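PDB 4HH8: butyrophilin subfamily 1 member A1 from Bos taurus, which may function in milk-fat droplet secretion and probably inhibits T-cell proliferation; this chain is its extracellular part, two immunoglobulin-like domains. Local coordinates for residues Lys126-Met138 with Gln147-Pro159. The protein carries 1 engineered substitution. Residues are numbered along the deposited sequence; the frame is centred on the assembly and turned at random.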
ATOM      1  N   LYS A 126      -3.953  -0.933   3.103  1.00 34.54           N
ATOM      2  CA  LYS A 126      -3.071   0.072   2.505  1.00 33.63           C
ATOM      3  C   LYS A 126      -1.880  -0.628   1.929  1.00 32.02           C
ATOM      4  O   LYS A 126      -1.116  -1.174   2.676  1.00 31.76           O
ATOM      5  CB  LYS A 126      -2.561   1.072   3.558  1.00 33.82           C
ATOM      6  CG  LYS A 126      -3.596   2.091   4.050  1.00 37.57           C
ATOM      7  CD  LYS A 126      -3.895   3.117   3.015  1.00 40.33           C
ATOM      8  CE  LYS A 126      -4.583   4.285   3.634  1.00 43.28           C
ATOM      9  NZ  LYS A 126      -4.807   5.240   2.546  1.00 45.59           N
ATOM     10  N   VAL A 127      -1.683  -0.545   0.615  1.00 31.20           N
ATOM     11  CA  VAL A 127      -0.597  -1.258  -0.031  1.00 31.21           C
ATOM     12  C   VAL A 127       0.552  -0.305  -0.279  1.00 30.93           C
ATOM     13  O   VAL A 127       0.322   0.868  -0.571  1.00 32.31           O
ATOM     14  CB  VAL A 127      -1.017  -1.928  -1.376  1.00 31.49           C
ATOM     15  CG1 VAL A 127       0.182  -2.612  -1.974  1.00 31.44           C
ATOM     16  CG2 VAL A 127      -2.215  -2.895  -1.166  1.00 29.23           C
ATOM     17  N   ALA A 128       1.770  -0.814  -0.164  1.00 29.52           N
ATOM     18  CA  ALA A 128       2.954  -0.021  -0.359  1.00 31.06           C
ATOM     19  C   ALA A 128       4.016  -0.805  -1.139  1.00 31.24           C
ATOM     20  O   ALA A 128       4.108  -2.023  -1.037  1.00 31.45           O
ATOM     21  CB  ALA A 128       3.520   0.421   0.986  1.00 30.91           C
ATOM     22  N   ALA A 129       4.786  -0.107  -1.955  1.00 31.17           N
ATOM     23  CA  ALA A 129       5.971  -0.710  -2.538  1.00 31.37           C
ATOM     24  C   ALA A 129       7.047   0.297  -2.408  1.00 31.46           C
ATOM     25  O   ALA A 129       6.817   1.496  -2.575  1.00 31.90           O
ATOM     26  CB  ALA A 129       5.763  -1.050  -3.985  1.00 29.90           C
ATOM     27  N   LEU A 130       8.224  -0.207  -2.143  1.00 32.02           N
ATOM     28  CA  LEU A 130       9.405   0.584  -2.053  1.00 33.95           C
ATOM     29  C   LEU A 130      10.179   0.417  -3.343  1.00 34.39           C
ATOM     30  O   LEU A 130      10.395  -0.707  -3.770  1.00 35.38           O
ATOM     31  CB  LEU A 130      10.191  -0.017  -0.934  1.00 34.33           C
ATOM     32  CG  LEU A 130      11.333   0.759  -0.369  1.00 38.37           C
ATOM     33  CD1 LEU A 130      10.796   1.911   0.483  1.00 38.55           C
ATOM     34  CD2 LEU A 130      11.812  -0.391   0.452  1.00 40.50           C
ATOM     35  N   GLY A 131      10.590   1.516  -3.963  1.00 34.57           N
ATOM     36  CA  GLY A 131      11.218   1.449  -5.294  1.00 33.94           C
ATOM     37  C   GLY A 131      12.720   1.320  -5.325  1.00 33.40           C
ATOM     38  O   GLY A 131      13.334   0.992  -4.312  1.00 33.15           O
ATOM     39  N   SER A 132      13.305   1.602  -6.491  1.00 33.31           N
ATOM     40  CA  SER A 132      14.727   1.377  -6.760  1.00 32.97           C
ATOM     41  C   SER A 132      15.595   2.463  -6.170  1.00 33.93           C
ATOM     42  O   SER A 132      15.099   3.582  -5.940  1.00 34.28           O
ATOM     43  CB  SER A 132      14.970   1.380  -8.269  1.00 33.14           C
ATOM     44  OG  SER A 132      14.493   2.587  -8.849  1.00 30.32           O
ATOM     45  N   ASP A 133      16.880   2.145  -5.958  1.00 33.73           N
ATOM     46  CA  ASP A 133      17.912   3.131  -5.640  1.00 35.13           C
ATOM     47  C   ASP A 133      17.836   4.329  -6.580  1.00 35.38           C
ATOM     48  O   ASP A 133      17.950   4.163  -7.806  1.00 36.11           O
ATOM     49  CB  ASP A 133      19.323   2.533  -5.727  1.00 35.87           C
ATOM     50  CG  ASP A 133      19.635   1.549  -4.601  1.00 39.60           C
ATOM     51  OD1 ASP A 133      18.735   1.106  -3.868  1.00 42.88           O
ATOM     52  OD2 ASP A 133      20.812   1.180  -4.459  1.00 48.44           O
ATOM     53  N   PRO A 134      17.617   5.545  -6.022  1.00 34.83           N
ATOM     54  CA  PRO A 134      17.476   6.750  -6.879  1.00 33.85           C
ATOM     55  C   PRO A 134      18.753   7.065  -7.627  1.00 33.72           C
ATOM     56  O   PRO A 134      19.825   6.674  -7.196  1.00 33.49           O
ATOM     57  CB  PRO A 134      17.141   7.875  -5.898  1.00 32.93           C
ATOM     58  CG  PRO A 134      17.390   7.295  -4.503  1.00 35.37           C
ATOM     59  CD  PRO A 134      17.255   5.797  -4.624  1.00 34.25           C
ATOM     60  N   HIS A 135      18.629   7.794  -8.724  1.00 33.65           N
ATOM     61  CA  HIS A 135      19.771   8.110  -9.523  1.00 33.77           C
ATOM     62  C   HIS A 135      19.712   9.548  -9.936  1.00 33.83           C
ATOM     63  O   HIS A 135      18.658  10.039 -10.345  1.00 33.48           O
ATOM     64  CB  HIS A 135      19.794   7.255 -10.793  1.00 33.98           C
ATOM     65  CG  HIS A 135      21.001   7.506 -11.630  1.00 33.60           C
ATOM     66  ND1 HIS A 135      20.985   8.344 -12.720  1.00 33.95           N
ATOM     67  CD2 HIS A 135      22.282   7.108 -11.479  1.00 33.30           C
ATOM     68  CE1 HIS A 135      22.201   8.425 -13.223  1.00 31.49           C
ATOM     69  NE2 HIS A 135      23.008   7.707 -12.474  1.00 32.68           N
ATOM     70  N   ILE A 136      20.845  10.218  -9.874  1.00 34.12           N
ATOM     71  CA  ILE A 136      20.910  11.582 -10.370  1.00 35.82           C
ATOM     72  C   ILE A 136      21.737  11.713 -11.653  1.00 37.89           C
ATOM     73  O   ILE A 136      22.892  11.334 -11.696  1.00 37.90           O
ATOM     74  CB  ILE A 136      21.431  12.589  -9.279  1.00 34.85           C
ATOM     75  CG1 ILE A 136      20.444  12.692  -8.117  1.00 32.64           C
ATOM     76  CG2 ILE A 136      21.603  13.949  -9.882  1.00 34.11           C
ATOM     77  CD1 ILE A 136      21.043  13.417  -6.845  1.00 31.53           C
ATOM     78  N   SER A 137      21.109  12.267 -12.679  1.00 41.05           N
ATOM     79  CA  SER A 137      21.749  12.720 -13.913  1.00 44.02           C
ATOM     80  C   SER A 137      22.156  14.155 -13.771  1.00 45.97           C
ATOM     81  O   SER A 137      21.348  14.976 -13.354  1.00 45.64           O
ATOM     82  CB  SER A 137      20.727  12.714 -15.050  1.00 43.20           C
ATOM     83  OG  SER A 137      20.790  11.515 -15.750  1.00 45.76           O
HETATM   84  N   MSE A 138      23.374  14.463 -14.206  1.00 49.66           N
HETATM   85  CA  MSE A 138      23.894  15.814 -14.237  1.00 53.78           C
HETATM   86  C   MSE A 138      24.025  16.260 -15.678  1.00 55.61           C
HETATM   87  O   MSE A 138      24.533  15.508 -16.519  1.00 56.78           O
HETATM   88  CB  MSE A 138      25.298  15.834 -13.658  1.00 55.06           C
HETATM   89  CG  MSE A 138      25.441  15.792 -12.166  1.00 59.83           C
HETATM   90 SE   MSE A 138      26.704  17.202 -11.630  1.00 71.27          SE
HETATM   91  CE  MSE A 138      28.184  16.773 -12.856  1.00 70.16           C
ATOM     92  N   GLN A 147      21.651  21.367 -14.248  1.00 50.61           N
ATOM     93  CA  GLN A 147      20.333  20.736 -14.148  1.00 47.89           C
ATOM     94  C   GLN A 147      20.509  19.315 -13.650  1.00 44.83           C
ATOM     95  O   GLN A 147      21.274  18.540 -14.232  1.00 44.78           O
ATOM     96  CB  GLN A 147      19.634  20.677 -15.513  1.00 48.63           C
ATOM     97  CG  GLN A 147      19.642  21.966 -16.337  1.00 52.77           C
ATOM     98  CD  GLN A 147      19.557  21.715 -17.852  1.00 57.91           C
ATOM     99  OE1 GLN A 147      20.097  20.725 -18.376  1.00 59.56           O
ATOM    100  NE2 GLN A 147      18.891  22.626 -18.560  1.00 58.24           N
ATOM    101  N   LEU A 148      19.820  18.963 -12.577  1.00 40.80           N
ATOM    102  CA  LEU A 148      19.873  17.601 -12.078  1.00 37.70           C
ATOM    103  C   LEU A 148      18.535  16.926 -12.302  1.00 36.58           C
ATOM    104  O   LEU A 148      17.488  17.549 -12.114  1.00 36.32           O
ATOM    105  CB  LEU A 148      20.216  17.567 -10.591  1.00 36.75           C
ATOM    106  CG  LEU A 148      21.482  18.278 -10.087  1.00 38.14           C
ATOM    107  CD1 LEU A 148      21.559  18.127  -8.581  1.00 35.10           C
ATOM    108  CD2 LEU A 148      22.825  17.724 -10.736  1.00 36.59           C
ATOM    109  N   GLU A 149      18.565  15.646 -12.659  1.00 34.66           N
ATOM    110  CA  GLU A 149      17.352  14.881 -12.736  1.00 33.99           C
ATOM    111  C   GLU A 149      17.446  13.664 -11.879  1.00 32.25           C
ATOM    112  O   GLU A 149      18.340  12.876 -12.043  1.00 32.67           O
ATOM    113  CB  GLU A 149      17.018  14.474 -14.164  1.00 34.54           C
ATOM    114  CG  GLU A 149      15.670  13.775 -14.206  1.00 36.99           C
ATOM    115  CD  GLU A 149      15.279  13.249 -15.576  1.00 42.26           C
ATOM    116  OE1 GLU A 149      15.952  12.333 -16.114  1.00 42.67           O
ATOM    117  OE2 GLU A 149      14.263  13.755 -16.102  1.00 48.14           O
ATOM    118  N   CYS A 150      16.505  13.505 -10.956  1.00 31.10           N
ATOM    119  CA  CYS A 150      16.517  12.357 -10.052  1.00 30.19           C
ATOM    120  C   CYS A 150      15.400  11.415 -10.447  1.00 29.92           C
ATOM    121  O   CYS A 150      14.242  11.815 -10.666  1.00 30.58           O
ATOM    122  CB  CYS A 150      16.369  12.796  -8.595  1.00 29.38           C
ATOM    123  SG  CYS A 150      16.337  11.471  -7.369  1.00 30.83           S
ATOM    124  N   THR A 151      15.746  10.151 -10.488  1.00 29.14           N
ATOM    125  CA  THR A 151      14.915   9.151 -11.113  1.00 29.34           C
ATOM    126  C   THR A 151      14.820   7.916 -10.209  1.00 28.01           C
ATOM    127  O   THR A 151      15.766   7.586  -9.534  1.00 27.46           O
ATOM    128  CB  THR A 151      15.543   8.893 -12.482  1.00 30.15           C
ATOM    129  OG1 THR A 151      14.841   9.673 -13.484  1.00 33.15           O
ATOM    130  CG2 THR A 151      15.573   7.466 -12.798  1.00 33.46           C
ATOM    131  N   SER A 152      13.645   7.293 -10.117  1.00 27.28           N
ATOM    132  CA  SER A 152      13.512   6.055  -9.396  1.00 27.29           C
ATOM    133  C   SER A 152      12.225   5.409  -9.871  1.00 28.04           C
ATOM    134  O   SER A 152      11.300   6.091 -10.321  1.00 29.13           O
ATOM    135  CB  SER A 152      13.529   6.271  -7.878  1.00 27.05           C
ATOM    136  OG  SER A 152      13.297   5.061  -7.150  1.00 25.71           O
ATOM    137  N   VAL A 153      12.172   4.097  -9.733  1.00 27.99           N
ATOM    138  CA  VAL A 153      11.190   3.249 -10.370  1.00 28.64           C
ATOM    139  C   VAL A 153      10.520   2.393  -9.301  1.00 28.40           C
ATOM    140  O   VAL A 153      11.200   1.941  -8.382  1.00 28.69           O
ATOM    141  CB  VAL A 153      11.986   2.377 -11.383  1.00 30.08           C
ATOM    142  CG1 VAL A 153      11.420   0.979 -11.558  1.00 31.07           C
ATOM    143  CG2 VAL A 153      12.159   3.125 -12.717  1.00 30.91           C
ATOM    144  N   GLY A 154       9.198   2.197  -9.376  1.00 28.68           N
ATOM    145  CA  GLY A 154       8.525   1.131  -8.583  1.00 28.70           C
ATOM    146  C   GLY A 154       7.936   1.478  -7.199  1.00 29.01           C
ATOM    147  O   GLY A 154       7.892   0.639  -6.294  1.00 30.26           O
ATOM    148  N   TRP A 155       7.444   2.693  -7.023  1.00 27.74           N
ATOM    149  CA  TRP A 155       6.939   3.098  -5.719  1.00 27.50           C
ATOM    150  C   TRP A 155       5.454   3.004  -5.697  1.00 26.60           C
ATOM    151  O   TRP A 155       4.815   3.267  -6.696  1.00 27.19           O
ATOM    152  CB  TRP A 155       7.351   4.528  -5.390  1.00 27.56           C
ATOM    153  CG  TRP A 155       8.804   4.678  -5.382  1.00 28.84           C
ATOM    154  CD1 TRP A 155       9.620   4.780  -6.483  1.00 28.80           C
ATOM    155  CD2 TRP A 155       9.662   4.664  -4.236  1.00 28.50           C
ATOM    156  NE1 TRP A 155      10.924   4.870  -6.078  1.00 30.77           N
ATOM    157  CE2 TRP A 155      10.983   4.807  -4.708  1.00 28.39           C
ATOM    158  CE3 TRP A 155       9.437   4.614  -2.849  1.00 27.30           C
ATOM    159  CZ2 TRP A 155      12.087   4.849  -3.846  1.00 26.76           C
ATOM    160  CZ3 TRP A 155      10.534   4.669  -1.993  1.00 26.88           C
ATOM    161  CH2 TRP A 155      11.842   4.751  -2.495  1.00 25.71           C
ATOM    162  N   TYR A 156       4.903   2.656  -4.546  1.00 25.60           N
ATOM    163  CA  TYR A 156       3.484   2.740  -4.374  1.00 25.38           C
ATOM    164  C   TYR A 156       3.200   3.147  -2.932  1.00 25.61           C
ATOM    165  O   TYR A 156       3.827   2.619  -2.026  1.00 27.24           O
ATOM    166  CB  TYR A 156       2.777   1.424  -4.789  1.00 24.99           C
ATOM    167  CG  TYR A 156       1.299   1.667  -4.924  1.00 26.78           C
ATOM    168  CD1 TYR A 156       0.749   2.108  -6.140  1.00 28.37           C
ATOM    169  CD2 TYR A 156       0.462   1.561  -3.818  1.00 29.31           C
ATOM    170  CE1 TYR A 156      -0.612   2.375  -6.250  1.00 31.14           C
ATOM    171  CE2 TYR A 156      -0.898   1.840  -3.921  1.00 33.35           C
ATOM    172  CZ  TYR A 156      -1.414   2.253  -5.126  1.00 33.29           C
ATOM    173  OH  TYR A 156      -2.749   2.522  -5.202  1.00 39.71           O
ATOM    174  N   PRO A 157       2.317   4.132  -2.698  1.00 26.07           N
ATOM    175  CA  PRO A 157       1.635   4.973  -3.681  1.00 26.73           C
ATOM    176  C   PRO A 157       2.610   6.031  -4.203  1.00 26.86           C
ATOM    177  O   PRO A 157       3.827   5.780  -4.233  1.00 27.29           O
ATOM    178  CB  PRO A 157       0.445   5.576  -2.868  1.00 27.10           C
ATOM    179  CG  PRO A 157       1.077   5.720  -1.369  1.00 26.11           C
ATOM    180  CD  PRO A 157       1.921   4.442  -1.291  1.00 26.18           C
ATOM    181  N   GLU A 158       2.097   7.185  -4.654  1.00 27.57           N
ATOM    182  CA  GLU A 158       2.947   8.281  -5.086  1.00 26.92           C
ATOM    183  C   GLU A 158       4.000   8.562  -3.999  1.00 26.57           C
ATOM    184  O   GLU A 158       3.651   8.834  -2.856  1.00 26.72           O
ATOM    185  CB  GLU A 158       2.108   9.541  -5.343  1.00 27.04           C
ATOM    186  CG  GLU A 158       1.154   9.442  -6.562  1.00 28.95           C
ATOM    187  CD  GLU A 158      -0.249   8.839  -6.229  1.00 29.89           C
ATOM    188  OE1 GLU A 158      -0.441   8.132  -5.215  1.00 30.80           O
ATOM    189  OE2 GLU A 158      -1.190   9.102  -6.982  1.00 32.57           O
ATOM    190  N   PRO A 159       5.280   8.496  -4.356  1.00 26.15           N
ATOM    191  CA  PRO A 159       6.374   8.750  -3.415  1.00 26.69           C
ATOM    192  C   PRO A 159       6.736  10.269  -3.373  1.00 26.93           C
ATOM    193  O   PRO A 159       6.426  11.020  -4.307  1.00 27.05           O
ATOM    194  CB  PRO A 159       7.523   7.936  -4.034  1.00 25.80           C
ATOM    195  CG  PRO A 159       7.267   8.166  -5.541  1.00 24.27           C
ATOM    196  CD  PRO A 159       5.792   8.084  -5.691  1.00 26.16           C
TER
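Gly131 lies over one face of the Trp155 indole, where 126-138 passes from the first immunoglobulin domain into the first strand of the second. Strands 135-140 and 146-155 form a beta hairpin at the edge of that second domain's sheet. The CA of Gly131 makes a CH-pi contact 3.5 Å from the centroid of the Trp155 five-membered ring. On the same face, Gly131 N sits 3.2 Å above the ring plane. Leu130 CD1 touches CZ3 of the indole.

A hydrogen bond to Ser152 helps set the rotation of the ring. Ser152 OG lies in the ring plane and accepts this bond from Trp155 NE1 at 2.6 Å. Ser152 OG donates in turn a hydrogen bond to Ser132 O, also at 2.6 Å. A chi1 of 176° turns OG away from the Ser152 backbone N, to where it meets both partners. Ser132 N donates to Val153 O, and Val153 N donates back to Ser132 OG. With an alanine at Trp155, Gly131 would probably lose its aromatic floor and Ser152 OG its indole donor.

Toward the interdomain end, Ala129 and Tyr156 form an antiparallel hydrogen-bonded pair, and Asn208 ND2 also reaches Ala129 O. Further along the hairpin, His135 pairs with Thr151 and Ser137 with Glu149. Ile136, Cys150 and Leu148 share the inward face, where Cys150 forms the disulfide to Cys204 of the opposing sheet. Pro134 CB rests 4.0 Å from Cys150 SG.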